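Local coordinates for quinoline 2-oxidoreductase large subunit (Pseudomonas putida, PDB 1T3Q), which probably hydroxylates quinoline at the carbon next to the ring nitrogen, as the molybdenum-bearing large subunit of a xanthine dehydrogenase family enzyme, at residues Ser50-Ala55 and Val136-Leu141; Val108-Gly113 and Ala157-Ala162; Leu345-Val350 and Arg403-Pro408; Leu417-Arg422 and Ser633-Ala638. One frame throughout, in Å; residues are numbered along the deposited sequence.

Interaction 1: Ser50-Ala55 and Val136-Leu141; sequences SPFAHA and VEYEEL
Phe52 and Tyr138 form an offset edge-to-face aromatic pair where the loop leading into strand 55-61 meets strand 135-140, an edge strand of a three-stranded antiparallel sheet in the a/b hammerhead domain. The ring centroids are 5.3 Å apart and the planes stand at 67°. CD1 of Phe52 sits over one face of Tyr138, toward the rim, while CG1 of Val136 lies over the opposite face, also toward the rim. Both rings swing beside their own backbone N (chi1 -60° for Phe52, -66° for Tyr138), which turns them toward each other between loop and strand. A broad, flat tyrosine suits this place because it also receives the loop's proline: Pro51 CD packs 3.5 Å from Tyr138 CZ. Ala55 adds a methyl small enough to pack against the same ring, with CB 4.0 Å from Tyr138 CD2.

On the backbone, Ala55 and Glu140 make an antiparallel non-hydrogen-bonded pair. Next to it, the amide N of Leu141 donates to His54 O at 2.7 Å.

ND1 of His54 bonds to the carbonyl of Pro142, which probably helps orient the imidazole, and Leu141 packs on one face. This CH-pi contact places Leu141 CD1 4.0 Å from the centroid of the His54 ring.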
loop_
_atom_site.group_PDB
_atom_site.type_symbol
_atom_site.label_atom_id
_atom_site.label_comp_id
_atom_site.label_asym_id
_atom_site.label_seq_id
_atom_site.Cartn_x
_atom_site.Cartn_y
_atom_site.Cartn_z
ATOM N N SER B 50 -12.311 -23.328 -23.262
ATOM C CA SER B 50 -12.978 -24.345 -24.051
ATOM C C SER B 50 -13.467 -23.772 -25.375
ATOM O O SER B 50 -14.043 -22.680 -25.424
ATOM C CB SER B 50 -14.170 -24.914 -23.271
ATOM O OG SER B 50 -14.996 -25.704 -24.106
ATOM N N PRO B 51 -13.217 -24.493 -26.476
ATOM C CA PRO B 51 -13.652 -24.035 -27.796
ATOM C C PRO B 51 -14.989 -24.686 -28.147
ATOM O O PRO B 51 -15.532 -24.485 -29.236
ATOM C CB PRO B 51 -12.518 -24.502 -28.698
ATOM C CG PRO B 51 -12.173 -25.827 -28.090
ATOM C CD PRO B 51 -12.204 -25.561 -26.596
ATOM N N PHE B 52 -15.517 -25.466 -27.206
ATOM C CA PHE B 52 -16.782 -26.167 -27.405
ATOM C C PHE B 52 -17.813 -25.838 -26.337
ATOM O O PHE B 52 -17.473 -25.618 -25.175
ATOM C CB PHE B 52 -16.556 -27.683 -27.422
ATOM C CG PHE B 52 -15.624 -28.144 -28.503
ATOM C CD1 PHE B 52 -14.336 -28.570 -28.195
ATOM C CD2 PHE B 52 -16.028 -28.136 -29.836
ATOM C CE1 PHE B 52 -13.460 -28.983 -29.202
ATOM C CE2 PHE B 52 -15.162 -28.546 -30.849
ATOM C CZ PHE B 52 -13.875 -28.971 -30.532
ATOM N N ALA B 53 -19.080 -25.833 -26.740
ATOM C CA ALA B 53 -20.180 -25.536 -25.831
ATOM C C ALA B 53 -20.335 -26.635 -24.782
ATOM O O ALA B 53 -20.674 -26.363 -23.631
ATOM C CB ALA B 53 -21.476 -25.373 -26.617
ATOM N N HIS B 54 -20.089 -27.876 -25.187
ATOM C CA HIS B 54 -20.198 -29.006 -24.271
ATOM C C HIS B 54 -19.272 -30.105 -24.777
ATOM O O HIS B 54 -19.445 -30.607 -25.886
ATOM C CB HIS B 54 -21.637 -29.517 -24.228
ATOM C CG HIS B 54 -21.911 -30.447 -23.088
ATOM N ND1 HIS B 54 -23.019 -31.267 -23.046
ATOM C CD2 HIS B 54 -21.235 -30.670 -21.935
ATOM C CE1 HIS B 54 -23.012 -31.955 -21.918
ATOM N NE2 HIS B 54 -21.941 -31.611 -21.226
ATOM N N ALA B 55 -18.289 -30.476 -23.967
ATOM C CA ALA B 55 -17.341 -31.497 -24.392
ATOM C C ALA B 55 -16.632 -32.181 -23.246
ATOM O O ALA B 55 -16.390 -31.585 -22.196
ATOM C CB ALA B 55 -16.306 -30.879 -25.330
ATOM N N VAL B 136 -4.819 -30.036 -25.698
ATOM C CA VAL B 136 -6.032 -30.577 -25.103
ATOM C C VAL B 136 -6.809 -31.414 -26.114
ATOM O O VAL B 136 -6.989 -31.010 -27.261
ATOM C CB VAL B 136 -6.969 -29.446 -24.601
ATOM C CG1 VAL B 136 -8.151 -30.045 -23.849
ATOM C CG2 VAL B 136 -6.204 -28.484 -23.714
ATOM N N GLU B 137 -7.262 -32.588 -25.689
ATOM C CA GLU B 137 -8.048 -33.447 -26.563
ATOM C C GLU B 137 -9.481 -33.446 -26.046
ATOM O O GLU B 137 -9.732 -33.766 -24.881
ATOM C CB GLU B 137 -7.504 -34.879 -26.573
ATOM N N TYR B 138 -10.411 -33.076 -26.918
ATOM C CA TYR B 138 -11.821 -33.019 -26.565
ATOM C C TYR B 138 -12.638 -34.070 -27.286
ATOM O O TYR B 138 -12.187 -34.691 -28.246
ATOM C CB TYR B 138 -12.428 -31.662 -26.933
ATOM C CG TYR B 138 -11.894 -30.481 -26.168
ATOM C CD1 TYR B 138 -10.840 -29.722 -26.667
ATOM C CD2 TYR B 138 -12.449 -30.119 -24.940
ATOM C CE1 TYR B 138 -10.350 -28.626 -25.964
ATOM C CE2 TYR B 138 -11.967 -29.030 -24.230
ATOM C CZ TYR B 138 -10.918 -28.287 -24.748
ATOM O OH TYR B 138 -10.438 -27.207 -24.045
ATOM N N GLU B 139 -13.860 -34.239 -26.801
ATOM C CA GLU B 139 -14.831 -35.142 -27.381
ATOM C C GLU B 139 -16.121 -34.340 -27.272
ATOM O O GLU B 139 -16.784 -34.359 -26.235
ATOM C CB GLU B 139 -14.952 -36.425 -26.566
ATOM C CG GLU B 139 -15.900 -37.430 -27.188
ATOM C CD GLU B 139 -16.405 -38.442 -26.185
ATOM O OE1 GLU B 139 -15.567 -39.054 -25.488
ATOM O OE2 GLU B 139 -17.638 -38.624 -26.095
ATOM N N GLU B 140 -16.456 -33.612 -28.333
ATOM C CA GLU B 140 -17.654 -32.781 -28.329
ATOM C C GLU B 140 -18.908 -33.579 -27.995
ATOM O O GLU B 140 -19.100 -34.693 -28.479
ATOM C CB GLU B 140 -17.820 -32.081 -29.680
ATOM C CG GLU B 140 -18.910 -31.023 -29.686
ATOM C CD GLU B 140 -18.862 -30.136 -30.915
ATOM O OE1 GLU B 140 -19.662 -29.178 -30.989
ATOM O OE2 GLU B 140 -18.025 -30.395 -31.805
ATOM N N LEU B 141 -19.754 -32.999 -27.152
ATOM C CA LEU B 141 -20.997 -33.633 -26.728
ATOM C C LEU B 141 -22.178 -32.765 -27.147
ATOM O O LEU B 141 -22.018 -31.569 -27.402
ATOM C CB LEU B 141 -21.013 -33.792 -25.206
ATOM C CG LEU B 141 -19.878 -34.581 -24.547
ATOM C CD1 LEU B 141 -19.898 -34.351 -23.041
ATOM C CD2 LEU B 141 -20.029 -36.061 -24.873
#

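Interaction 2: Val108-Gly113 and Ala157-Ala162; sequences VTRFVG and ANDTLA. With SO4 (sulfate ion), chain M.
Arg110 reaches Asp159 by running straight from CG to NE, while Asp159 folds its carboxylate back between its own backbone N and carbonyl carbon (chi1 59°). The arginine follows edge strand 108-109 of the hammerhead domain's three-stranded sheet. The aspartate belongs to a type I beta turn, Asn158 to Leu161, closed by the bond from Leu161 N to Asn158 O.

The salt bridge runs from Arg110 NH1 to Asp159 OD1 at 2.9 Å. It lies close to the guanidinium plane but meets the syn side of the oxygen 34° out of the carboxylate plane, the two planar groups being nearly perpendicular at 87°. A long side chain ending in a flat cation suits the place, since its N-H groups fan out in one plane to several partners. CG1 of Val108 lies over one face of the guanidinium, toward its rim, and NH2 also bonds to the hydroxyl of Tyr326.

A sulfate, probably from the crystallisation liquor, takes 2.9 Å bonds from Arg110 NH1 to its O1 and from Arg110 NH2 to its O3. Asp159 and the sulfate thus share NH1, two anions gathered at one cation. At the NE edge a water accepts from Arg110 NE at 2.8 Å and from Asp159 N, and donates to Ala157 O at 3.0 Å.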
loop_
_atom_site.group_PDB
_atom_site.type_symbol
_atom_site.label_atom_id
_atom_site.label_comp_id
_atom_site.label_asym_id
_atom_site.label_seq_id
_atom_site.Cartn_x
_atom_site.Cartn_y
_atom_site.Cartn_z
ATOM N N VAL B 108 -14.841 -32.195 -18.073
ATOM C CA VAL B 108 -15.892 -31.775 -18.993
ATOM C C VAL B 108 -16.032 -30.254 -18.977
ATOM O O VAL B 108 -15.839 -29.624 -17.938
ATOM C CB VAL B 108 -17.253 -32.408 -18.601
ATOM C CG1 VAL B 108 -17.637 -31.987 -17.196
ATOM C CG2 VAL B 108 -18.331 -32.004 -19.590
ATOM N N THR B 109 -16.338 -29.670 -20.131
ATOM C CA THR B 109 -16.536 -28.225 -20.217
ATOM C C THR B 109 -18.009 -28.022 -20.540
ATOM O O THR B 109 -18.601 -28.820 -21.267
ATOM C CB THR B 109 -15.649 -27.572 -21.311
ATOM O OG1 THR B 109 -15.984 -28.095 -22.604
ATOM C CG2 THR B 109 -14.183 -27.854 -21.027
ATOM N N ARG B 110 -18.606 -26.960 -20.007
ATOM C CA ARG B 110 -20.026 -26.736 -20.227
ATOM C C ARG B 110 -20.433 -25.466 -20.966
ATOM O O ARG B 110 -21.604 -25.100 -20.976
ATOM C CB ARG B 110 -20.753 -26.837 -18.893
ATOM C CG ARG B 110 -20.457 -28.153 -18.164
ATOM C CD ARG B 110 -21.390 -28.352 -16.992
ATOM N NE ARG B 110 -21.198 -29.634 -16.322
ATOM C CZ ARG B 110 -20.338 -29.852 -15.331
ATOM N NH1 ARG B 110 -20.249 -31.058 -14.786
ATOM N NH2 ARG B 110 -19.574 -28.867 -14.876
ATOM N N PHE B 111 -19.466 -24.797 -21.580
ATOM C CA PHE B 111 -19.748 -23.614 -22.384
ATOM C C PHE B 111 -18.475 -23.076 -23.018
ATOM O O PHE B 111 -17.390 -23.187 -22.450
ATOM C CB PHE B 111 -20.485 -22.532 -21.565
ATOM C CG PHE B 111 -19.634 -21.812 -20.552
ATOM C CD1 PHE B 111 -18.894 -20.686 -20.919
ATOM C CD2 PHE B 111 -19.605 -22.224 -19.227
ATOM C CE1 PHE B 111 -18.143 -19.987 -19.980
ATOM C CE2 PHE B 111 -18.851 -21.528 -18.273
ATOM C CZ PHE B 111 -18.121 -20.407 -18.649
ATOM N N VAL B 112 -18.607 -22.544 -24.227
ATOM C CA VAL B 112 -17.467 -21.980 -24.928
ATOM C C VAL B 112 -16.968 -20.821 -24.086
ATOM O O VAL B 112 -17.732 -19.907 -23.766
ATOM C CB VAL B 112 -17.866 -21.460 -26.321
ATOM C CG1 VAL B 112 -16.684 -20.756 -26.976
ATOM C CG2 VAL B 112 -18.332 -22.620 -27.187
ATOM N N GLY B 113 -15.694 -20.871 -23.716
ATOM C CA GLY B 113 -15.117 -19.817 -22.905
ATOM C C GLY B 113 -14.774 -20.251 -21.494
ATOM O O GLY B 113 -14.062 -19.535 -20.787
ATOM N N ALA B 157 -27.671 -29.719 -20.249
ATOM C CA ALA B 157 -26.584 -28.740 -20.193
ATOM C C ALA B 157 -25.553 -29.013 -19.109
ATOM O O ALA B 157 -24.348 -29.007 -19.369
ATOM C CB ALA B 157 -27.160 -27.333 -20.008
ATOM N N ASN B 158 -26.030 -29.250 -17.893
ATOM C CA ASN B 158 -25.160 -29.496 -16.749
ATOM C C ASN B 158 -25.484 -30.872 -16.169
ATOM O O ASN B 158 -26.522 -31.056 -15.537
ATOM C CB ASN B 158 -25.387 -28.385 -15.718
ATOM C CG ASN B 158 -24.416 -28.441 -14.560
ATOM O OD1 ASN B 158 -24.012 -27.402 -14.023
ATOM N ND2 ASN B 158 -24.050 -29.644 -14.149
ATOM N N ASP B 159 -24.587 -31.830 -16.385
ATOM C CA ASP B 159 -24.802 -33.198 -15.921
ATOM C C ASP B 159 -24.893 -33.423 -14.417
ATOM O O ASP B 159 -25.235 -34.525 -13.981
ATOM C CB ASP B 159 -23.741 -34.144 -16.510
ATOM C CG ASP B 159 -22.321 -33.747 -16.150
ATOM O OD1 ASP B 159 -22.096 -33.222 -15.041
ATOM O OD2 ASP B 159 -21.418 -33.984 -16.978
ATOM N N THR B 160 -24.593 -32.406 -13.617
ATOM C CA THR B 160 -24.691 -32.564 -12.170
ATOM C C THR B 160 -26.116 -32.245 -11.728
ATOM O O THR B 160 -26.459 -32.385 -10.556
ATOM C CB THR B 160 -23.739 -31.611 -11.412
ATOM O OG1 THR B 160 -24.166 -30.255 -11.606
ATOM C CG2 THR B 160 -22.308 -31.770 -11.910
ATOM N N LEU B 161 -26.945 -31.815 -12.674
ATOM C CA LEU B 161 -28.326 -31.458 -12.370
ATOM C C LEU B 161 -29.328 -32.494 -12.861
ATOM O O LEU B 161 -29.009 -33.349 -13.687
ATOM C CB LEU B 161 -28.681 -30.109 -13.004
ATOM C CG LEU B 161 -27.798 -28.899 -12.695
ATOM C CD1 LEU B 161 -28.367 -27.673 -13.387
ATOM C CD2 LEU B 161 -27.722 -28.679 -11.199
ATOM N N ALA B 162 -30.548 -32.399 -12.345
ATOM C CA ALA B 162 -31.622 -33.293 -12.745
ATOM C C ALA B 162 -32.473 -32.507 -13.738
ATOM O O ALA B 162 -33.374 -31.758 -13.350
ATOM C CB ALA B 162 -32.447 -33.692 -11.537
HETATM S S SO4 M . -17.602 -31.036 -12.185
HETATM O O1 SO4 M . -18.554 -32.064 -12.650
HETATM O O2 SO4 M . -16.276 -31.284 -12.781
HETATM O O3 SO4 M . -18.085 -29.698 -12.584
HETATM O O4 SO4 M . -17.488 -31.100 -10.716
HETATM O O HOH W 1 -22.596 -31.192 -18.243
#

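Interaction 3: Leu345-Val350 and Arg403-Pro408; sequences LGVYKV and RNVVMP
Val347 and Val405 lie side by side and point the same way, so that CG1 of Val347 presses on CG2 of Val405 at 3.3 Å, tighter than ordinary van der Waals contact. The chi1 of Val347, 116°, is far from a staggered value, consistent with strain at this buried spot. The same CG1 methyl also rests over the centre of the Tyr348 ring, 3.8 Å above its plane. Tyr348 in turn crosses Asn404 at a slant, its CD1 4.0 Å from Asn404 CB, with ring and amide planes 69° apart; its hydroxyl bonds to Glu383.

The backbones behind these side chains make a single beta bridge, Tyr348 with Val405, which joins the loop before strand 352-360 to the loop after helix 397-402 in the molybdopterin-binding part of the chain. Val406 N donates to Val347 O at 3.1 Å, and Lys349 N to Asn404 O at 2.8 Å. The type II' turn from Leu345 to Tyr348 presents the first of these carbonyls.

Lys349 crosses Val406 at about a right angle, and a bend at chi3 (-71°) brings its CE within 3.5 Å of Val405 O while NZ pairs with Asp410. Asn404 suits a buried junction because its amide has partners at both ends: OD1 accepts from Phe312 N and from a water that also donates to Lys349 O, and ND2 donates to the carbonyls of Ile400 and Gly310.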
loop_
_atom_site.group_PDB
_atom_site.type_symbol
_atom_site.label_atom_id
_atom_site.label_comp_id
_atom_site.label_asym_id
_atom_site.label_seq_id
_atom_site.Cartn_x
_atom_site.Cartn_y
_atom_site.Cartn_z
ATOM N N LEU B 345 -46.568 -6.451 -12.205
ATOM C CA LEU B 345 -47.724 -5.558 -12.246
ATOM C C LEU B 345 -47.292 -4.104 -12.180
ATOM O O LEU B 345 -48.076 -3.191 -12.451
ATOM C CB LEU B 345 -48.681 -5.849 -11.088
ATOM C CG LEU B 345 -49.263 -7.263 -11.083
ATOM C CD1 LEU B 345 -50.236 -7.415 -9.922
ATOM C CD2 LEU B 345 -49.959 -7.520 -12.406
ATOM N N GLY B 346 -46.036 -3.902 -11.807
ATOM C CA GLY B 346 -45.508 -2.561 -11.706
ATOM C C GLY B 346 -46.370 -1.597 -10.911
ATOM O O GLY B 346 -46.695 -1.820 -9.747
ATOM N N VAL B 347 -46.766 -0.529 -11.583
ATOM C CA VAL B 347 -47.538 0.554 -10.995
ATOM C C VAL B 347 -49.063 0.430 -11.135
ATOM O O VAL B 347 -49.812 1.295 -10.669
ATOM C CB VAL B 347 -47.035 1.866 -11.655
ATOM C CG1 VAL B 347 -48.117 2.529 -12.462
ATOM C CG2 VAL B 347 -46.437 2.761 -10.628
ATOM N N TYR B 348 -49.519 -0.667 -11.732
ATOM C CA TYR B 348 -50.934 -0.844 -12.019
ATOM C C TYR B 348 -51.755 -1.776 -11.145
ATOM O O TYR B 348 -51.228 -2.662 -10.479
ATOM C CB TYR B 348 -51.071 -1.292 -13.473
ATOM C CG TYR B 348 -50.214 -0.485 -14.427
ATOM C CD1 TYR B 348 -50.647 0.746 -14.916
ATOM C CD2 TYR B 348 -48.955 -0.945 -14.818
ATOM C CE1 TYR B 348 -49.845 1.502 -15.778
ATOM C CE2 TYR B 348 -48.148 -0.201 -15.673
ATOM C CZ TYR B 348 -48.598 1.018 -16.150
ATOM O OH TYR B 348 -47.796 1.752 -16.996
ATOM N N LYS B 349 -53.065 -1.558 -11.176
ATOM C CA LYS B 349 -54.009 -2.373 -10.433
ATOM C C LYS B 349 -54.589 -3.404 -11.403
ATOM O O LYS B 349 -55.328 -3.063 -12.324
ATOM C CB LYS B 349 -55.117 -1.489 -9.843
ATOM C CG LYS B 349 -54.607 -0.512 -8.784
ATOM C CD LYS B 349 -55.727 0.269 -8.100
ATOM C CE LYS B 349 -56.355 1.303 -9.016
ATOM N NZ LYS B 349 -57.392 2.110 -8.302
ATOM N N VAL B 350 -54.220 -4.665 -11.201
ATOM C CA VAL B 350 -54.686 -5.768 -12.039
ATOM C C VAL B 350 -55.197 -6.830 -11.069
ATOM O O VAL B 350 -54.411 -7.497 -10.401
ATOM C CB VAL B 350 -53.528 -6.357 -12.886
ATOM C CG1 VAL B 350 -54.072 -7.393 -13.858
ATOM C CG2 VAL B 350 -52.811 -5.239 -13.641
ATOM N N ARG B 403 -56.110 5.361 -15.843
ATOM C CA ARG B 403 -57.238 4.521 -15.458
ATOM C C ARG B 403 -56.865 3.215 -14.768
ATOM O O ARG B 403 -57.743 2.490 -14.300
ATOM C CB ARG B 403 -58.093 4.216 -16.692
ATOM C CG ARG B 403 -58.590 5.463 -17.398
ATOM C CD ARG B 403 -59.417 5.129 -18.619
ATOM N NE ARG B 403 -59.882 6.339 -19.289
ATOM C CZ ARG B 403 -60.753 6.352 -20.290
ATOM N NH1 ARG B 403 -61.117 7.503 -20.835
ATOM N NH2 ARG B 403 -61.263 5.216 -20.746
ATOM N N ASN B 404 -55.574 2.913 -14.691
ATOM C CA ASN B 404 -55.141 1.668 -14.063
ATOM C C ASN B 404 -54.074 1.820 -12.990
ATOM O O ASN B 404 -53.796 0.884 -12.240
ATOM C CB ASN B 404 -54.645 0.710 -15.141
ATOM C CG ASN B 404 -55.761 0.230 -16.039
ATOM O OD1 ASN B 404 -56.578 -0.600 -15.637
ATOM N ND2 ASN B 404 -55.815 0.761 -17.257
ATOM N N VAL B 405 -53.477 3.002 -12.910
ATOM C CA VAL B 405 -52.424 3.252 -11.938
ATOM C C VAL B 405 -52.940 3.352 -10.507
ATOM O O VAL B 405 -54.093 3.725 -10.276
ATOM C CB VAL B 405 -51.673 4.564 -12.285
ATOM C CG1 VAL B 405 -52.574 5.767 -12.035
ATOM C CG2 VAL B 405 -50.416 4.670 -11.478
ATOM N N VAL B 406 -52.097 2.992 -9.545
ATOM C CA VAL B 406 -52.485 3.117 -8.150
ATOM C C VAL B 406 -52.621 4.621 -7.965
ATOM O O VAL B 406 -51.673 5.372 -8.211
ATOM C CB VAL B 406 -51.403 2.575 -7.195
ATOM C CG1 VAL B 406 -51.764 2.910 -5.754
ATOM C CG2 VAL B 406 -51.275 1.069 -7.357
ATOM N N MET B 407 -53.803 5.059 -7.549
ATOM C CA MET B 407 -54.083 6.479 -7.369
ATOM C C MET B 407 -53.654 7.038 -6.016
ATOM O O MET B 407 -53.482 6.296 -5.047
ATOM C CB MET B 407 -55.582 6.730 -7.569
ATOM C CG MET B 407 -56.092 6.415 -8.969
ATOM S SD MET B 407 -55.539 7.611 -10.204
ATOM C CE MET B 407 -56.735 8.947 -9.924
ATOM N N PRO B 408 -53.475 8.369 -5.937
ATOM C CA PRO B 408 -53.065 9.017 -4.690
ATOM C C PRO B 408 -53.959 8.593 -3.524
ATOM O O PRO B 408 -53.482 8.339 -2.416
ATOM C CB PRO B 408 -53.199 10.501 -5.018
ATOM C CG PRO B 408 -52.846 10.544 -6.482
ATOM C CD PRO B 408 -53.612 9.358 -7.024
HETATM O O HOH W 2 -56.960 -1.123 -13.056
#

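Interaction 4: Leu417-Arg422 and Ser633-Ala638; sequences LGQTHR and SDLVLA
Arg422 and Asp634 carry the charged part of the contact: Arg422 NE donates to Asp634 OD1 at 2.9 Å in a salt bridge that is rather bent, with 139° at the hydrogen. The donor meets the oxygen nearly along its C-O axis, but OD1 lies 29° out of the guanidinium plane, and the two side chains cross at about a right angle. An extended run from CG to NE gives Arg422 the length to reach across. CG2 of Thr420 sits over the centre of its guanidinium, 3.6 Å above the plane. The other aspartate oxygen, OD2, accepts a weak bond from Leu635 N, which may help hold the carboxylate.

The remainder is van der Waals packing of two leucines, between the short hairpin of strands 413-414 and 420-421 and the start of strand 636-649, in the four-stranded mixed sheet of the second molybdopterin-binding region. The touching backbones run 84° to each other and make contact chiefly through side chains.

Leu637 comes at Gln419 from the opposite direction, its CD2 3.9 Å from Gln419 NE2, while Leu637 CD1 approaches Thr420 O at 3.8 Å. Glutamine fits here through its long aliphatic stem: CG, anti to the backbone N, meets Leu635 CD1 at 3.9 Å, and OE1 farther out takes a bond from Asn464.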
loop_
_atom_site.group_PDB
_atom_site.type_symbol
_atom_site.label_atom_id
_atom_site.label_comp_id
_atom_site.label_asym_id
_atom_site.label_seq_id
_atom_site.Cartn_x
_atom_site.Cartn_y
_atom_site.Cartn_z
ATOM N N LEU B 417 -49.986 -9.333 -6.395
ATOM C CA LEU B 417 -48.757 -10.071 -6.137
ATOM C C LEU B 417 -48.099 -9.739 -4.800
ATOM O O LEU B 417 -46.933 -10.062 -4.571
ATOM C CB LEU B 417 -47.766 -9.866 -7.288
ATOM C CG LEU B 417 -48.247 -10.401 -8.645
ATOM C CD1 LEU B 417 -47.168 -10.198 -9.688
ATOM C CD2 LEU B 417 -48.585 -11.880 -8.529
ATOM N N GLY B 418 -48.853 -9.084 -3.924
ATOM C CA GLY B 418 -48.342 -8.763 -2.605
ATOM C C GLY B 418 -47.417 -7.574 -2.435
ATOM O O GLY B 418 -46.735 -7.482 -1.416
ATOM N N GLN B 419 -47.361 -6.672 -3.408
ATOM C CA GLN B 419 -46.506 -5.501 -3.246
ATOM C C GLN B 419 -47.381 -4.369 -2.731
ATOM O O GLN B 419 -48.403 -4.039 -3.333
ATOM C CB GLN B 419 -45.847 -5.079 -4.566
ATOM C CG GLN B 419 -44.816 -3.958 -4.366
ATOM C CD GLN B 419 -44.199 -3.448 -5.663
ATOM O OE1 GLN B 419 -44.876 -2.841 -6.493
ATOM N NE2 GLN B 419 -42.904 -3.691 -5.838
ATOM N N THR B 420 -46.986 -3.782 -1.611
ATOM C CA THR B 420 -47.752 -2.689 -1.032
ATOM C C THR B 420 -47.156 -1.338 -1.409
ATOM O O THR B 420 -45.986 -1.069 -1.142
ATOM C CB THR B 420 -47.805 -2.800 0.510
ATOM O OG1 THR B 420 -48.390 -4.058 0.877
ATOM C CG2 THR B 420 -48.647 -1.669 1.100
ATOM N N HIS B 421 -47.968 -0.498 -2.043
ATOM C CA HIS B 421 -47.536 0.837 -2.439
ATOM C C HIS B 421 -47.902 1.775 -1.288
ATOM O O HIS B 421 -49.060 1.813 -0.861
ATOM C CB HIS B 421 -48.255 1.276 -3.719
ATOM C CG HIS B 421 -48.117 0.314 -4.859
ATOM N ND1 HIS B 421 -48.833 -0.861 -4.937
ATOM C CD2 HIS B 421 -47.356 0.361 -5.978
ATOM C CE1 HIS B 421 -48.523 -1.493 -6.056
ATOM N NE2 HIS B 421 -47.627 -0.772 -6.705
ATOM N N ARG B 422 -46.926 2.532 -0.788
ATOM C CA ARG B 422 -47.167 3.433 0.337
ATOM C C ARG B 422 -47.026 4.926 0.046
ATOM O O ARG B 422 -47.790 5.735 0.572
ATOM C CB ARG B 422 -46.263 3.031 1.509
ATOM C CG ARG B 422 -46.544 1.612 2.002
ATOM C CD ARG B 422 -45.730 1.239 3.229
ATOM N NE ARG B 422 -45.999 -0.142 3.626
ATOM C CZ ARG B 422 -47.127 -0.552 4.199
ATOM N NH1 ARG B 422 -47.281 -1.829 4.514
ATOM N NH2 ARG B 422 -48.094 0.315 4.479
ATOM N N SER B 633 -36.872 -1.159 7.147
ATOM C CA SER B 633 -37.938 -1.948 7.755
ATOM C C SER B 633 -38.995 -2.411 6.762
ATOM O O SER B 633 -39.856 -3.227 7.097
ATOM C CB SER B 633 -38.606 -1.132 8.860
ATOM O OG SER B 633 -39.147 0.065 8.334
ATOM N N ASP B 634 -38.924 -1.908 5.535
ATOM C CA ASP B 634 -39.907 -2.267 4.523
ATOM C C ASP B 634 -39.342 -1.894 3.152
ATOM O O ASP B 634 -38.210 -1.404 3.048
ATOM C CB ASP B 634 -41.198 -1.483 4.808
ATOM C CG ASP B 634 -42.422 -2.055 4.115
ATOM O OD1 ASP B 634 -43.519 -1.487 4.320
ATOM O OD2 ASP B 634 -42.314 -3.058 3.378
ATOM N N LEU B 635 -40.118 -2.136 2.103
ATOM C CA LEU B 635 -39.682 -1.789 0.762
ATOM C C LEU B 635 -39.541 -0.275 0.688
ATOM O O LEU B 635 -40.206 0.451 1.422
ATOM C CB LEU B 635 -40.724 -2.219 -0.273
ATOM C CG LEU B 635 -41.194 -3.674 -0.312
ATOM C CD1 LEU B 635 -42.211 -3.827 -1.431
ATOM C CD2 LEU B 635 -40.010 -4.601 -0.535
ATOM N N VAL B 636 -38.665 0.189 -0.192
ATOM C CA VAL B 636 -38.476 1.619 -0.416
ATOM C C VAL B 636 -38.626 1.749 -1.931
ATOM O O VAL B 636 -37.662 1.606 -2.682
ATOM C CB VAL B 636 -37.079 2.094 0.029
ATOM C CG1 VAL B 636 -36.897 3.583 -0.300
ATOM C CG2 VAL B 636 -36.916 1.880 1.536
ATOM N N LEU B 637 -39.854 2.005 -2.369
ATOM C CA LEU B 637 -40.172 2.106 -3.786
ATOM C C LEU B 637 -39.989 3.481 -4.411
ATOM O O LEU B 637 -40.585 4.452 -3.962
ATOM C CB LEU B 637 -41.616 1.673 -4.023
ATOM C CG LEU B 637 -42.024 0.314 -3.451
ATOM C CD1 LEU B 637 -43.489 0.054 -3.746
ATOM C CD2 LEU B 637 -41.143 -0.774 -4.044
ATOM N N ALA B 638 -39.164 3.552 -5.451
ATOM C CA ALA B 638 -38.957 4.805 -6.174
ATOM C C ALA B 638 -39.840 4.672 -7.407
ATOM O O ALA B 638 -40.357 3.588 -7.681
ATOM C CB ALA B 638 -37.497 4.952 -6.579
#

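In the fold
The four contacts form two touching pairs. Interactions 1 and 2, with centres about 11 Å apart, share the three-stranded hammerhead sheet: Ala55 O and Thr109 N lie 2.8 Å apart, a probable hydrogen bond, and Asn363 touches His54 while bonding to the carbonyls of Arg110 and Ala157. Interactions 3 and 4, with centres about 13 Å apart, meet where Leu345 packs on Leu417 and Val406 on His421; Tyr426 touches Val347, Val405 and Val406 and packs its ring against His421. The centres of interactions 1 and 3 are about 51 Å apart. Interaction 4 approaches the cofactor, the side chain of Leu637 being about 12 Å from the bound pterin cytosine dinucleotide.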